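Local coordinates for protein tryptophan decarboxylase 1 (Oryza sativa subsp. japonica, PDB 6KHO) that decarboxylates L-tryptophan to tryptamine and 5-hydroxy-L-tryptophan to serotonin, using pyridoxal 5'-phosphate as its cofactor, at residues H203-T213 against D256-C267. Numbering follows the deposited sequence.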
loop_
_atom_site.group_PDB
_atom_site.type_symbol
_atom_site.label_atom_id
_atom_site.label_comp_id
_atom_site.label_asym_id
_atom_site.label_seq_id
_atom_site.Cartn_x
_atom_site.Cartn_y
_atom_site.Cartn_z
ATOM N N HIS A 203 -18.881 -21.926 -1.851
ATOM C CA HIS A 203 -18.877 -22.388 -3.238
ATOM C C HIS A 203 -20.204 -22.142 -3.954
ATOM O O HIS A 203 -20.307 -22.427 -5.151
ATOM C CB HIS A 203 -18.518 -23.873 -3.296
ATOM C CG HIS A 203 -19.651 -24.776 -2.929
ATOM N ND1 HIS A 203 -20.111 -24.901 -1.634
ATOM C CD2 HIS A 203 -20.427 -25.587 -3.684
ATOM C CE1 HIS A 203 -21.123 -25.750 -1.608
ATOM N NE2 HIS A 203 -21.336 -26.181 -2.840
ATOM N N ARG A 204 -21.210 -21.603 -3.272
ATOM C CA ARG A 204 -22.467 -21.266 -3.917
ATOM C C ARG A 204 -22.609 -19.785 -4.253
ATOM O O ARG A 204 -23.593 -19.412 -4.899
ATOM C CB ARG A 204 -23.643 -21.706 -3.037
ATOM C CG ARG A 204 -23.812 -23.222 -2.964
ATOM C CD ARG A 204 -25.197 -23.617 -2.448
ATOM N NE ARG A 204 -25.577 -22.883 -1.238
ATOM C CZ ARG A 204 -26.560 -21.983 -1.170
ATOM N NH1 ARG A 204 -27.284 -21.693 -2.246
ATOM N NH2 ARG A 204 -26.831 -21.371 -0.020
ATOM N N LEU A 205 -21.661 -18.934 -3.846
ATOM C CA LEU A 205 -21.730 -17.510 -4.159
ATOM C C LEU A 205 -21.228 -17.243 -5.573
ATOM O O LEU A 205 -20.237 -17.825 -6.017
ATOM C CB LEU A 205 -20.899 -16.691 -3.157
ATOM C CG LEU A 205 -21.165 -16.894 -1.657
ATOM C CD1 LEU A 205 -20.482 -15.793 -0.831
ATOM C CD2 LEU A 205 -22.662 -16.918 -1.352
ATOM N N ALA A 206 -21.893 -16.332 -6.267
ATOM C CA ALA A 206 -21.491 -15.963 -7.615
ATOM C C ALA A 206 -21.265 -14.461 -7.708
ATOM O O ALA A 206 -21.932 -13.678 -7.025
ATOM C CB ALA A 206 -22.543 -16.384 -8.650
ATOM N N VAL A 207 -20.328 -14.066 -8.583
ATOM C CA VAL A 207 -19.995 -12.667 -8.824
ATOM C C VAL A 207 -19.919 -12.424 -10.328
ATOM O O VAL A 207 -19.692 -13.345 -11.119
ATOM C CB VAL A 207 -18.670 -12.242 -8.138
ATOM C CG1 VAL A 207 -18.716 -12.554 -6.659
ATOM C CG2 VAL A 207 -17.473 -12.927 -8.779
ATOM N N TYR A 208 -20.109 -11.156 -10.713
ATOM C CA TYR A 208 -20.364 -10.768 -12.098
ATOM C C TYR A 208 -19.598 -9.511 -12.483
ATOM O O TYR A 208 -19.572 -8.528 -11.735
ATOM C CB TYR A 208 -21.863 -10.512 -12.339
ATOM C CG TYR A 208 -22.716 -11.641 -11.833
ATOM C CD1 TYR A 208 -23.044 -11.732 -10.485
ATOM C CD2 TYR A 208 -23.177 -12.639 -12.695
ATOM C CE1 TYR A 208 -23.793 -12.776 -10.000
ATOM C CE2 TYR A 208 -23.942 -13.696 -12.215
ATOM C CZ TYR A 208 -24.244 -13.752 -10.864
ATOM O OH TYR A 208 -24.999 -14.777 -10.351
ATOM N N ALA A 209 -19.013 -9.530 -13.680
ATOM C CA ALA A 209 -18.460 -8.326 -14.273
ATOM C C ALA A 209 -18.383 -8.518 -15.781
ATOM O O ALA A 209 -18.325 -9.647 -16.271
ATOM C CB ALA A 209 -17.075 -8.016 -13.692
ATOM N N ALA A 210 -18.394 -7.406 -16.508
ATOM C CA ALA A 210 -18.174 -7.451 -17.946
ATOM C C ALA A 210 -16.778 -7.974 -18.270
ATOM O O ALA A 210 -15.835 -7.858 -17.476
ATOM C CB ALA A 210 -18.363 -6.059 -18.552
ATOM N N ASP A 211 -16.636 -8.547 -19.468
ATOM C CA ASP A 211 -15.319 -9.024 -19.860
ATOM C C ASP A 211 -14.333 -7.890 -20.127
ATOM O O ASP A 211 -13.157 -8.171 -20.361
ATOM C CB ASP A 211 -15.411 -9.945 -21.085
ATOM C CG ASP A 211 -15.976 -9.257 -22.313
ATOM O OD1 ASP A 211 -16.165 -8.024 -22.300
ATOM O OD2 ASP A 211 -16.247 -9.970 -23.311
ATOM N N GLN A 212 -14.771 -6.629 -20.119
ATOM C CA GLN A 212 -13.841 -5.504 -20.204
ATOM C C GLN A 212 -13.303 -5.083 -18.837
ATOM O O GLN A 212 -12.425 -4.214 -18.767
ATOM C CB GLN A 212 -14.520 -4.301 -20.871
ATOM C CG GLN A 212 -14.982 -4.553 -22.309
ATOM C CD GLN A 212 -13.872 -5.113 -23.167
ATOM O OE1 GLN A 212 -12.865 -4.443 -23.417
ATOM N NE2 GLN A 212 -14.035 -6.356 -23.609
ATOM N N THR A 213 -13.808 -5.668 -17.757
ATOM C CA THR A 213 -13.359 -5.295 -16.424
ATOM C C THR A 213 -11.891 -5.656 -16.247
ATOM O O THR A 213 -11.424 -6.682 -16.749
ATOM C CB THR A 213 -14.227 -5.986 -15.368
ATOM O OG1 THR A 213 -15.587 -5.569 -15.537
ATOM C CG2 THR A 213 -13.773 -5.629 -13.949
ATOM N N ASP A 256 -28.273 -18.106 -12.461
ATOM C CA ASP A 256 -27.597 -18.568 -11.252
ATOM C C ASP A 256 -28.578 -18.721 -10.095
ATOM O O ASP A 256 -28.522 -19.706 -9.346
ATOM C CB ASP A 256 -26.469 -17.600 -10.873
ATOM C CG ASP A 256 -25.228 -17.778 -11.733
ATOM O OD1 ASP A 256 -25.155 -18.791 -12.465
ATOM O OD2 ASP A 256 -24.325 -16.911 -11.682
ATOM N N ALA A 257 -29.464 -17.739 -9.915
ATOM C CA ALA A 257 -30.449 -17.824 -8.842
ATOM C C ALA A 257 -31.343 -19.045 -9.022
ATOM O O ALA A 257 -31.663 -19.742 -8.050
ATOM C CB ALA A 257 -31.295 -16.547 -8.793
ATOM N N ASP A 258 -31.735 -19.328 -10.263
ATOM C CA ASP A 258 -32.564 -20.498 -10.531
ATOM C C ASP A 258 -31.826 -21.802 -10.272
ATOM O O ASP A 258 -32.476 -22.817 -10.001
ATOM C CB ASP A 258 -33.077 -20.454 -11.968
ATOM C CG ASP A 258 -34.048 -19.321 -12.191
ATOM O OD1 ASP A 258 -34.596 -18.825 -11.187
ATOM O OD2 ASP A 258 -34.265 -18.920 -13.359
ATOM N N ALA A 259 -30.494 -21.800 -10.325
ATOM C CA ALA A 259 -29.717 -23.009 -10.094
ATOM C C ALA A 259 -29.328 -23.191 -8.638
ATOM O O ALA A 259 -28.571 -24.117 -8.324
ATOM C CB ALA A 259 -28.461 -23.015 -10.967
ATOM N N GLY A 260 -29.812 -22.334 -7.744
ATOM C CA GLY A 260 -29.454 -22.431 -6.348
ATOM C C GLY A 260 -28.202 -21.684 -5.938
ATOM O O GLY A 260 -27.779 -21.817 -4.784
ATOM N N LEU A 261 -27.581 -20.926 -6.838
ATOM C CA LEU A 261 -26.439 -20.104 -6.447
ATOM C C LEU A 261 -26.920 -18.774 -5.869
ATOM O O LEU A 261 -28.064 -18.364 -6.074
ATOM C CB LEU A 261 -25.523 -19.846 -7.641
ATOM C CG LEU A 261 -24.969 -21.095 -8.328
ATOM C CD1 LEU A 261 -24.174 -20.712 -9.568
ATOM C CD2 LEU A 261 -24.114 -21.890 -7.348
ATOM N N VAL A 262 -26.021 -18.087 -5.164
ATOM C CA VAL A 262 -26.346 -16.802 -4.544
ATOM C C VAL A 262 -25.600 -15.677 -5.254
ATOM O O VAL A 262 -24.384 -15.515 -5.040
ATOM C CB VAL A 262 -25.999 -16.803 -3.048
ATOM C CG1 VAL A 262 -26.404 -15.484 -2.409
ATOM C CG2 VAL A 262 -26.640 -17.999 -2.341
ATOM N N PRO A 263 -26.269 -14.890 -6.100
ATOM C CA PRO A 263 -25.606 -13.731 -6.711
ATOM C C PRO A 263 -25.239 -12.723 -5.637
ATOM O O PRO A 263 -26.085 -12.294 -4.850
ATOM C CB PRO A 263 -26.660 -13.175 -7.675
ATOM C CG PRO A 263 -27.624 -14.313 -7.878
ATOM C CD PRO A 263 -27.650 -15.054 -6.589
ATOM N N THR A 264 -23.964 -12.344 -5.620
ATOM C CA THR A 264 -23.373 -11.704 -4.455
ATOM C C THR A 264 -22.842 -10.302 -4.721
ATOM O O THR A 264 -22.951 -9.445 -3.839
ATOM C CB THR A 264 -22.250 -12.599 -3.895
ATOM O OG1 THR A 264 -22.823 -13.809 -3.366
ATOM C CG2 THR A 264 -21.447 -11.893 -2.795
ATOM N N TYR A 265 -22.338 -10.023 -5.923
ATOM C CA TYR A 265 -21.538 -8.823 -6.159
ATOM C C TYR A 265 -21.422 -8.607 -7.659
ATOM O O TYR A 265 -21.181 -9.560 -8.407
ATOM C CB TYR A 265 -20.158 -8.989 -5.513
ATOM C CG TYR A 265 -19.179 -7.815 -5.566
ATOM C CD1 TYR A 265 -18.580 -7.415 -6.753
ATOM C CD2 TYR A 265 -18.797 -7.172 -4.389
ATOM C CE1 TYR A 265 -17.643 -6.358 -6.763
ATOM C CE2 TYR A 265 -17.865 -6.127 -4.387
ATOM C CZ TYR A 265 -17.299 -5.724 -5.571
ATOM O OH TYR A 265 -16.349 -4.711 -5.541
ATOM N N VAL A 266 -21.611 -7.362 -8.090
ATOM C CA VAL A 266 -21.437 -6.959 -9.484
ATOM C C VAL A 266 -20.441 -5.799 -9.537
ATOM O O VAL A 266 -20.565 -4.838 -8.774
ATOM C CB VAL A 266 -22.774 -6.532 -10.128
ATOM C CG1 VAL A 266 -22.561 -6.121 -11.566
ATOM C CG2 VAL A 266 -23.843 -7.653 -10.034
ATOM N N CYS A 267 -19.477 -5.867 -10.457
ATOM C CA CYS A 267 -18.575 -4.747 -10.718
ATOM C C CYS A 267 -18.956 -4.080 -12.032
ATOM O O CYS A 267 -18.945 -4.724 -13.082
ATOM C CB CYS A 267 -17.113 -5.199 -10.765
ATOM S SG CYS A 267 -15.925 -3.794 -10.853
HETATM O O HOH W 1 -19.012 -4.886 -15.576
#
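Tyr208 runs alongside Pro263, ring carbon CE1 3.7 Å from Pro263 CB, filling the hollow between the strand and the helix end that carries Asp256. With CG opposite the carbonyl carbon (chi1 -50°), the ring runs back along the sheet, flanked by Val266 CG2. Its OH meets the anti lone pair of Asp256 OD2 at 2.6 Å; ring and carboxylate planes stand 41° apart. Arg232 salt-bridges the same oxygen. A phenylalanine at Tyr208 would probably leave that carboxylate without its hydroxyl donor and open a small gap against Pro263. Beside this, Ala206 CB packs 3.6 Å from Asp256 OD2. On the other face, Leu205 CD2 nestles against Val262 CB at 3.7 Å. Two donors grip Val262 O, one from above and one from below the Val262 carbonyl plane: Ala206 N at 2.9 Å and Thr264 OG1. Between the Ala206-Pro263 and Tyr208-Val266 bridges, Val207 faces both Thr264 and Tyr265, a beta bulge that leaves Tyr265 N buried without a partner. Past the bulge, pairing resumes with Tyr208 N to Tyr265 O (3.0 Å) and goes on with Cys267 N to Tyr208 O. Strand 231-234, helix 246-258 and strand 262-269 form a beta-alpha-beta crossover passing over parallel strand 205-210, within the mixed seven-stranded sheet of fold-type I PLP enzymes.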